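Local atomic coordinates of beta-N-acetylhexosaminidase (Streptomyces plicatus, PDB entry 1JAK), a protein that hydrolyses terminal N-acetylhexosamine units from the non-reducing ends of glycans, as a family 20 glycoside hydrolase using substrate-assisted catalysis. Residues 207-215 with 259-267; 214-222 with 274-282. One frame throughout, in Å; residues are numbered along the deposited sequence.

Both contacts join the same two excursions of the catalytic alpha/beta barrel: the chain that follows strand 190-194 and the chain that follows strand 246-250. Their centres lie 12 Å apart. Tyr214 and Gly215 belong to both. Ala262 of contact 1 packs on the second segment of contact 2, with its CB 3.2 Å from Pro274 O. One water also ties the two together, bonded to Tyr214 OH, Ala262 O and Pro274 O. Contact 1 is the more distant from the inhibitor IFG; the side chain of Ala259 is about 13 Å from it. Contact 2 comes nearer. Its Thr280 side chain is about 8 Å away, and Val282 touches IFG in the pocket.

Contact 1: 207-215 with 259-267; sequences SWPRLATYG and AALASYAEL
Arg210 passes obliquely across Tyr264 and reaches Ser263 O in the last turn of helix 258-263. Its CB sits 3.3 Å from Tyr264 OH, and CG stays beside the same hydroxyl. CD passes on toward Ser263 O. The chain then bends at chi3 (61°), which brings NE onto that carbonyl. NE donates to Ser263 O at 2.8 Å with an N-H...O angle of 165°; the oxygen lies at the guanidinium edge, and the donor lies in the carbonyl plane. NH2 goes further, to a water that also donates to Ala262 O. NH2 also stands 3.7 Å above the Tyr214 ring plane, toward the rim, in a cation-pi contact. The backbone of Arg210 takes part too: its N donates to Tyr264 OH at 2.9 Å.

Trp208 meets the Tyr264 ring in a T-shaped stack, with planes at 80°. Trp208 CE3 points at the centre of the tyrosine face, 3.4 Å above its plane. The indole NE1 is held by Asp300 of helix 292-307. Leu211 crosses Tyr264 at about a right angle, with CD2 3.7 Å from Ala260 CB, and its CG lies near Tyr264 CE1. Ser263 OG donates to Ala259 O, one turn back, and lies close against Gly215.

The short helix 210-213 is thus seated on helix 258-263, two elements that follow neighbouring barrel strands. The arginine meets Ser263 O directly and Ala262 O through water; the partial negative charge of these carbonyls would probably suit its positive charge, while the tyrosine hydroxyl takes up the backbone N-H of Arg210.

Contact 2: 214-222 with 274-282; sequences YGGSTEVGG and PPLYTGTKV
Gly221 and Thr278 make the backbone link between two irregular segments. Residues 214-222 hold a type I beta turn at Tyr214-Ser217 and a type II turn at Glu219-Gly222, with Gly221 at its third position. Gly221 N donates to Thr278 O at 3.0 Å. The bond is nearly straight, 173°, and uses a lone pair in the carbonyl plane. Val220 CA makes a CA-H...O contact with the same oxygen. In the first turn, Tyr214 O accepts from both N and OG of Ser217; the OG bond measures 2.6 Å.

Leu276 is the main side chain to cross. Its CD1 lies over one face of the Tyr214 ring, 4.2 Å from the centroid, in a CH-pi contact, and also 3.3 Å from Ser217 OG. Its CD2 reaches Tyr214 CE2 and Tyr214 O. CG of Tyr214 is anti to the backbone N (chi1 -171°), which places the ring beside Leu276; Tyr214 OH donates to a water that in turn donates to Pro274 O. An alanine in place of Tyr214 is likely to leave Leu276 CD1 without the ring face it lies over and the water without the hydroxyl that donates to it.

These are beta-to-alpha loops of a TIM barrel, following its second and third strands, and they lie near the pocket that holds the inhibitor IFG, which Val282 lines.

Thr278 turns CG2 to Glu219 O, 3.3 Å away, and also meets Thr218 CG2. Thr218 OG1 itself bonds to Gly223 O. Farther along, the Val220 and Thr280 side chains cross at about a right angle, CG1 of Val220 3.7 Å from CG2 of Thr280, while Val220 CG2 rests near Gly279 O, which Gln199 NE2 binds.

Contact 1: 207-215 with 259-267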
loop_
_atom_site.group_PDB
_atom_site.type_symbol
_atom_site.label_atom_id
_atom_site.label_comp_id
_atom_site.label_asym_id
_atom_site.label_seq_id
_atom_site.Cartn_x
_atom_site.Cartn_y
_atom_site.Cartn_z
ATOM N N SER A 207 -13.428 23.370 9.789
ATOM C CA SER A 207 -14.158 23.609 11.030
ATOM C C SER A 207 -13.270 23.713 12.270
ATOM O O SER A 207 -13.676 24.289 13.282
ATOM C CB SER A 207 -15.226 22.527 11.223
ATOM O OG SER A 207 -14.700 21.229 11.018
ATOM N N TRP A 208 -12.062 23.162 12.184
ATOM C CA TRP A 208 -11.097 23.206 13.286
ATOM C C TRP A 208 -9.728 23.538 12.685
ATOM O O TRP A 208 -8.844 22.683 12.617
ATOM C CB TRP A 208 -11.038 21.852 14.004
ATOM C CG TRP A 208 -12.352 21.417 14.594
ATOM C CD1 TRP A 208 -13.453 20.982 13.915
ATOM C CD2 TRP A 208 -12.714 21.423 15.982
ATOM N NE1 TRP A 208 -14.480 20.720 14.791
ATOM C CE2 TRP A 208 -14.053 20.982 16.066
ATOM C CE3 TRP A 208 -12.036 21.761 17.162
ATOM C CZ2 TRP A 208 -14.732 20.868 17.287
ATOM C CZ3 TRP A 208 -12.710 21.648 18.380
ATOM C CH2 TRP A 208 -14.046 21.205 18.430
ATOM N N PRO A 209 -9.538 24.796 12.255
ATOM C CA PRO A 209 -8.313 25.316 11.637
ATOM C C PRO A 209 -6.989 25.058 12.352
ATOM O O PRO A 209 -5.959 24.888 11.697
ATOM C CB PRO A 209 -8.598 26.811 11.508
ATOM C CG PRO A 209 -10.077 26.870 11.381
ATOM C CD PRO A 209 -10.524 25.880 12.421
ATOM N N ARG A 210 -7.006 25.037 13.683
ATOM C CA ARG A 210 -5.779 24.826 14.449
ATOM C C ARG A 210 -5.201 23.420 14.360
ATOM O O ARG A 210 -4.020 23.217 14.652
ATOM C CB ARG A 210 -5.998 25.187 15.922
ATOM C CG ARG A 210 -6.125 26.680 16.190
ATOM C CD ARG A 210 -6.456 26.944 17.654
ATOM N NE ARG A 210 -5.431 26.442 18.569
ATOM C CZ ARG A 210 -4.221 26.975 18.710
ATOM N NH1 ARG A 210 -3.868 28.034 17.991
ATOM N NH2 ARG A 210 -3.361 26.453 19.575
ATOM N N LEU A 211 -6.017 22.447 13.970
ATOM C CA LEU A 211 -5.521 21.080 13.861
ATOM C C LEU A 211 -4.324 21.051 12.921
ATOM O O LEU A 211 -3.291 20.466 13.238
ATOM C CB LEU A 211 -6.612 20.139 13.347
ATOM C CG LEU A 211 -7.815 19.924 14.273
ATOM C CD1 LEU A 211 -8.843 19.049 13.582
ATOM C CD2 LEU A 211 -7.356 19.275 15.577
ATOM N N ALA A 212 -4.456 21.706 11.770
ATOM C CA ALA A 212 -3.366 21.737 10.806
ATOM C C ALA A 212 -2.296 22.777 11.131
ATOM O O ALA A 212 -1.106 22.462 11.147
ATOM C CB ALA A 212 -3.919 21.984 9.397
ATOM N N THR A 213 -2.714 24.013 11.396
ATOM C CA THR A 213 -1.766 25.089 11.674
ATOM C C THR A 213 -0.945 24.913 12.945
ATOM O O THR A 213 0.208 25.344 13.006
ATOM C CB THR A 213 -2.480 26.455 11.720
ATOM O OG1 THR A 213 -3.422 26.470 12.797
ATOM C CG2 THR A 213 -3.211 26.707 10.415
ATOM N N TYR A 214 -1.531 24.283 13.959
ATOM C CA TYR A 214 -0.813 24.049 15.206
ATOM C C TYR A 214 -0.465 22.567 15.337
ATOM O O TYR A 214 0.699 22.207 15.525
ATOM C CB TYR A 214 -1.657 24.475 16.408
ATOM C CG TYR A 214 -0.885 24.451 17.710
ATOM C CD1 TYR A 214 0.065 25.429 17.997
ATOM C CD2 TYR A 214 -1.087 23.433 18.647
ATOM C CE1 TYR A 214 0.801 25.397 19.187
ATOM C CE2 TYR A 214 -0.359 23.391 19.835
ATOM C CZ TYR A 214 0.580 24.374 20.099
ATOM O OH TYR A 214 1.293 24.342 21.278
ATOM N N GLY A 215 -1.479 21.714 15.227
ATOM C CA GLY A 215 -1.264 20.281 15.346
ATOM C C GLY A 215 -0.309 19.699 14.319
ATOM O O GLY A 215 0.296 18.652 14.547
ATOM N N ALA A 259 -1.990 15.293 18.713
ATOM C CA ALA A 259 -1.909 16.461 17.837
ATOM C C ALA A 259 -3.200 17.274 17.907
ATOM O O ALA A 259 -3.165 18.503 17.940
ATOM C CB ALA A 259 -1.625 16.037 16.401
ATOM N N ALA A 260 -4.334 16.585 17.941
ATOM C CA ALA A 260 -5.625 17.263 18.028
ATOM C C ALA A 260 -5.811 17.855 19.422
ATOM O O ALA A 260 -6.232 19.006 19.571
ATOM C CB ALA A 260 -6.757 16.285 17.724
ATOM N N LEU A 261 -5.500 17.058 20.438
ATOM C CA LEU A 261 -5.640 17.488 21.827
ATOM C C LEU A 261 -4.791 18.711 22.138
ATOM O O LEU A 261 -5.205 19.584 22.900
ATOM C CB LEU A 261 -5.247 16.351 22.775
ATOM C CG LEU A 261 -6.129 15.100 22.739
ATOM C CD1 LEU A 261 -5.480 13.996 23.557
ATOM C CD2 LEU A 261 -7.515 15.432 23.275
ATOM N N ALA A 262 -3.600 18.768 21.551
ATOM C CA ALA A 262 -2.691 19.884 21.779
ATOM C C ALA A 262 -3.182 21.154 21.094
ATOM O O ALA A 262 -2.811 22.261 21.482
ATOM C CB ALA A 262 -1.294 19.531 21.272
ATOM N N SER A 263 -4.024 20.983 20.081
ATOM C CA SER A 263 -4.553 22.107 19.318
ATOM C C SER A 263 -5.796 22.747 19.933
ATOM O O SER A 263 -6.045 23.937 19.732
ATOM C CB SER A 263 -4.867 21.655 17.890
ATOM O OG SER A 263 -3.705 21.161 17.246
ATOM N N TYR A 264 -6.570 21.960 20.674
ATOM C CA TYR A 264 -7.791 22.459 21.298
ATOM C C TYR A 264 -7.946 21.984 22.737
ATOM O O TYR A 264 -8.319 20.840 22.988
ATOM C CB TYR A 264 -9.015 22.036 20.477
ATOM C CG TYR A 264 -9.113 22.747 19.145
ATOM C CD1 TYR A 264 -8.483 22.242 18.009
ATOM C CD2 TYR A 264 -9.792 23.959 19.037
ATOM C CE1 TYR A 264 -8.523 22.934 16.794
ATOM C CE2 TYR A 264 -9.838 24.656 17.835
ATOM C CZ TYR A 264 -9.202 24.142 16.719
ATOM O OH TYR A 264 -9.240 24.845 15.538
ATOM N N ALA A 265 -7.671 22.882 23.675
ATOM C CA ALA A 265 -7.761 22.568 25.097
ATOM C C ALA A 265 -9.086 21.916 25.492
ATOM O O ALA A 265 -9.111 20.996 26.309
ATOM C CB ALA A 265 -7.542 23.841 25.917
ATOM N N GLU A 266 -10.183 22.383 24.904
ATOM C CA GLU A 266 -11.512 21.862 25.226
ATOM C C GLU A 266 -11.718 20.361 25.015
ATOM O O GLU A 266 -12.586 19.753 25.649
ATOM C CB GLU A 266 -12.573 22.639 24.442
ATOM C CG GLU A 266 -12.443 22.514 22.938
ATOM C CD GLU A 266 -13.239 23.566 22.197
ATOM O OE1 GLU A 266 -14.486 23.553 22.291
ATOM O OE2 GLU A 266 -12.611 24.411 21.522
ATOM N N LEU A 267 -10.927 19.757 24.132
ATOM C CA LEU A 267 -11.059 18.329 23.858
ATOM C C LEU A 267 -10.471 17.462 24.964
ATOM O O LEU A 267 -10.726 16.260 25.023
ATOM C CB LEU A 267 -10.361 17.980 22.541
ATOM C CG LEU A 267 -10.880 18.656 21.277
ATOM C CD1 LEU A 267 -9.998 18.264 20.100
ATOM C CD2 LEU A 267 -12.321 18.247 21.036
HETATM O O HOH W 1 -3.603 24.843 21.847
HETATM O O HOH W 2 -0.529 22.689 23.138
#

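Contact 2: 214-222 with 274-282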
loop_
_atom_site.group_PDB
_atom_site.type_symbol
_atom_site.label_atom_id
_atom_site.label_comp_id
_atom_site.label_asym_id
_atom_site.label_seq_id
_atom_site.Cartn_x
_atom_site.Cartn_y
_atom_site.Cartn_z
ATOM N N TYR A 214 -1.531 24.283 13.959
ATOM C CA TYR A 214 -0.813 24.049 15.206
ATOM C C TYR A 214 -0.465 22.567 15.337
ATOM O O TYR A 214 0.699 22.207 15.525
ATOM C CB TYR A 214 -1.657 24.475 16.408
ATOM C CG TYR A 214 -0.885 24.451 17.710
ATOM C CD1 TYR A 214 0.065 25.429 17.997
ATOM C CD2 TYR A 214 -1.087 23.433 18.647
ATOM C CE1 TYR A 214 0.801 25.397 19.187
ATOM C CE2 TYR A 214 -0.359 23.391 19.835
ATOM C CZ TYR A 214 0.580 24.374 20.099
ATOM O OH TYR A 214 1.293 24.342 21.278
ATOM N N GLY A 215 -1.479 21.714 15.227
ATOM C CA GLY A 215 -1.264 20.281 15.346
ATOM C C GLY A 215 -0.309 19.699 14.319
ATOM O O GLY A 215 0.296 18.652 14.547
ATOM N N GLY A 216 -0.172 20.363 13.179
ATOM C CA GLY A 216 0.733 19.854 12.166
ATOM C C GLY A 216 2.048 20.612 12.136
ATOM O O GLY A 216 2.874 20.379 11.253
ATOM N N SER A 217 2.261 21.491 13.113
ATOM C CA SER A 217 3.469 22.316 13.144
ATOM C C SER A 217 4.799 21.636 13.455
ATOM O O SER A 217 5.850 22.255 13.314
ATOM C CB SER A 217 3.272 23.507 14.092
ATOM O OG SER A 217 3.176 23.099 15.442
ATOM N N THR A 218 4.776 20.381 13.886
ATOM C CA THR A 218 6.033 19.695 14.154
ATOM C C THR A 218 5.902 18.202 13.867
ATOM O O THR A 218 4.933 17.769 13.242
ATOM C CB THR A 218 6.523 19.948 15.614
ATOM O OG1 THR A 218 7.890 19.526 15.739
ATOM C CG2 THR A 218 5.662 19.206 16.621
ATOM N N GLU A 219 6.887 17.425 14.297
ATOM C CA GLU A 219 6.889 15.982 14.070
ATOM C C GLU A 219 7.881 15.353 15.034
ATOM O O GLU A 219 8.446 16.035 15.892
ATOM C CB GLU A 219 7.324 15.671 12.630
ATOM C CG GLU A 219 8.717 16.223 12.278
ATOM C CD GLU A 219 9.112 15.999 10.827
ATOM O OE1 GLU A 219 8.210 15.832 9.977
ATOM O OE2 GLU A 219 10.331 16.010 10.532
ATOM N N VAL A 220 8.093 14.050 14.892
ATOM C CA VAL A 220 9.057 13.362 15.740
ATOM C C VAL A 220 10.401 14.073 15.600
ATOM O O VAL A 220 10.846 14.377 14.488
ATOM C CB VAL A 220 9.227 11.887 15.313
ATOM C CG1 VAL A 220 10.459 11.272 15.992
ATOM C CG2 VAL A 220 7.984 11.100 15.691
ATOM N N GLY A 221 11.042 14.345 16.732
ATOM C CA GLY A 221 12.335 15.005 16.702
ATOM C C GLY A 221 12.268 16.519 16.701
ATOM O O GLY A 221 13.301 17.182 16.785
ATOM N N GLY A 222 11.063 17.069 16.598
ATOM C CA GLY A 222 10.913 18.513 16.596
ATOM C C GLY A 222 11.176 19.149 15.247
ATOM O O GLY A 222 11.408 18.462 14.251
ATOM N N PRO A 274 -2.341 19.503 25.960
ATOM C CA PRO A 274 -1.018 18.949 26.263
ATOM C C PRO A 274 -0.042 19.605 25.293
ATOM O O PRO A 274 -0.460 20.215 24.309
ATOM C CB PRO A 274 -1.178 17.457 25.958
ATOM C CG PRO A 274 -2.660 17.219 26.017
ATOM C CD PRO A 274 -3.227 18.470 25.402
ATOM N N PRO A 275 1.266 19.503 25.553
ATOM C CA PRO A 275 2.209 20.124 24.619
ATOM C C PRO A 275 2.227 19.322 23.320
ATOM O O PRO A 275 1.721 18.198 23.272
ATOM C CB PRO A 275 3.553 20.009 25.342
ATOM C CG PRO A 275 3.183 19.829 26.794
ATOM C CD PRO A 275 1.959 18.964 26.736
ATOM N N LEU A 276 2.791 19.902 22.266
ATOM C CA LEU A 276 2.924 19.175 21.010
ATOM C C LEU A 276 3.895 18.055 21.371
ATOM O O LEU A 276 4.812 18.269 22.168
ATOM C CB LEU A 276 3.527 20.081 19.934
ATOM C CG LEU A 276 2.576 21.158 19.405
ATOM C CD1 LEU A 276 3.352 22.198 18.611
ATOM C CD2 LEU A 276 1.509 20.506 18.542
ATOM N N TYR A 277 3.696 16.869 20.805
ATOM C CA TYR A 277 4.553 15.726 21.122
ATOM C C TYR A 277 5.585 15.416 20.041
ATOM O O TYR A 277 5.247 15.302 18.862
ATOM C CB TYR A 277 3.683 14.490 21.372
ATOM C CG TYR A 277 4.454 13.289 21.864
ATOM C CD1 TYR A 277 5.109 13.313 23.097
ATOM C CD2 TYR A 277 4.533 12.128 21.098
ATOM C CE1 TYR A 277 5.822 12.211 23.553
ATOM C CE2 TYR A 277 5.245 11.017 21.545
ATOM C CZ TYR A 277 5.887 11.067 22.775
ATOM O OH TYR A 277 6.603 9.978 23.218
ATOM N N THR A 278 6.843 15.265 20.449
ATOM C CA THR A 278 7.916 14.974 19.506
ATOM C C THR A 278 8.682 13.694 19.850
ATOM O O THR A 278 9.713 13.400 19.245
ATOM C CB THR A 278 8.915 16.149 19.431
ATOM O OG1 THR A 278 9.470 16.389 20.731
ATOM C CG2 THR A 278 8.210 17.412 18.936
ATOM N N GLY A 279 8.167 12.937 20.817
ATOM C CA GLY A 279 8.808 11.692 21.209
ATOM C C GLY A 279 8.404 10.536 20.314
ATOM O O GLY A 279 7.796 10.744 19.261
ATOM N N THR A 280 8.722 9.314 20.738
ATOM C CA THR A 280 8.403 8.128 19.946
ATOM C C THR A 280 7.638 7.041 20.700
ATOM O O THR A 280 7.648 5.872 20.303
ATOM C CB THR A 280 9.688 7.512 19.351
ATOM O OG1 THR A 280 10.647 7.298 20.396
ATOM C CG2 THR A 280 10.286 8.440 18.297
ATOM N N LYS A 281 6.976 7.415 21.789
ATOM C CA LYS A 281 6.199 6.451 22.556
ATOM C C LYS A 281 4.759 6.443 22.046
ATOM O O LYS A 281 4.383 7.285 21.228
ATOM C CB LYS A 281 6.229 6.804 24.047
ATOM C CG LYS A 281 7.575 6.538 24.711
ATOM C CD LYS A 281 7.573 6.957 26.180
ATOM C CE LYS A 281 6.420 6.322 26.955
ATOM N NZ LYS A 281 6.477 4.831 26.930
ATOM N N VAL A 282 3.967 5.485 22.525
ATOM C CA VAL A 282 2.566 5.367 22.130
ATOM C C VAL A 282 1.675 4.980 23.310
ATOM O O VAL A 282 2.159 4.472 24.322
ATOM C CB VAL A 282 2.357 4.272 21.043
ATOM C CG1 VAL A 282 3.270 4.522 19.854
ATOM C CG2 VAL A 282 2.598 2.881 21.635
HETATM O O HOH W 2 -0.529 22.689 23.138
#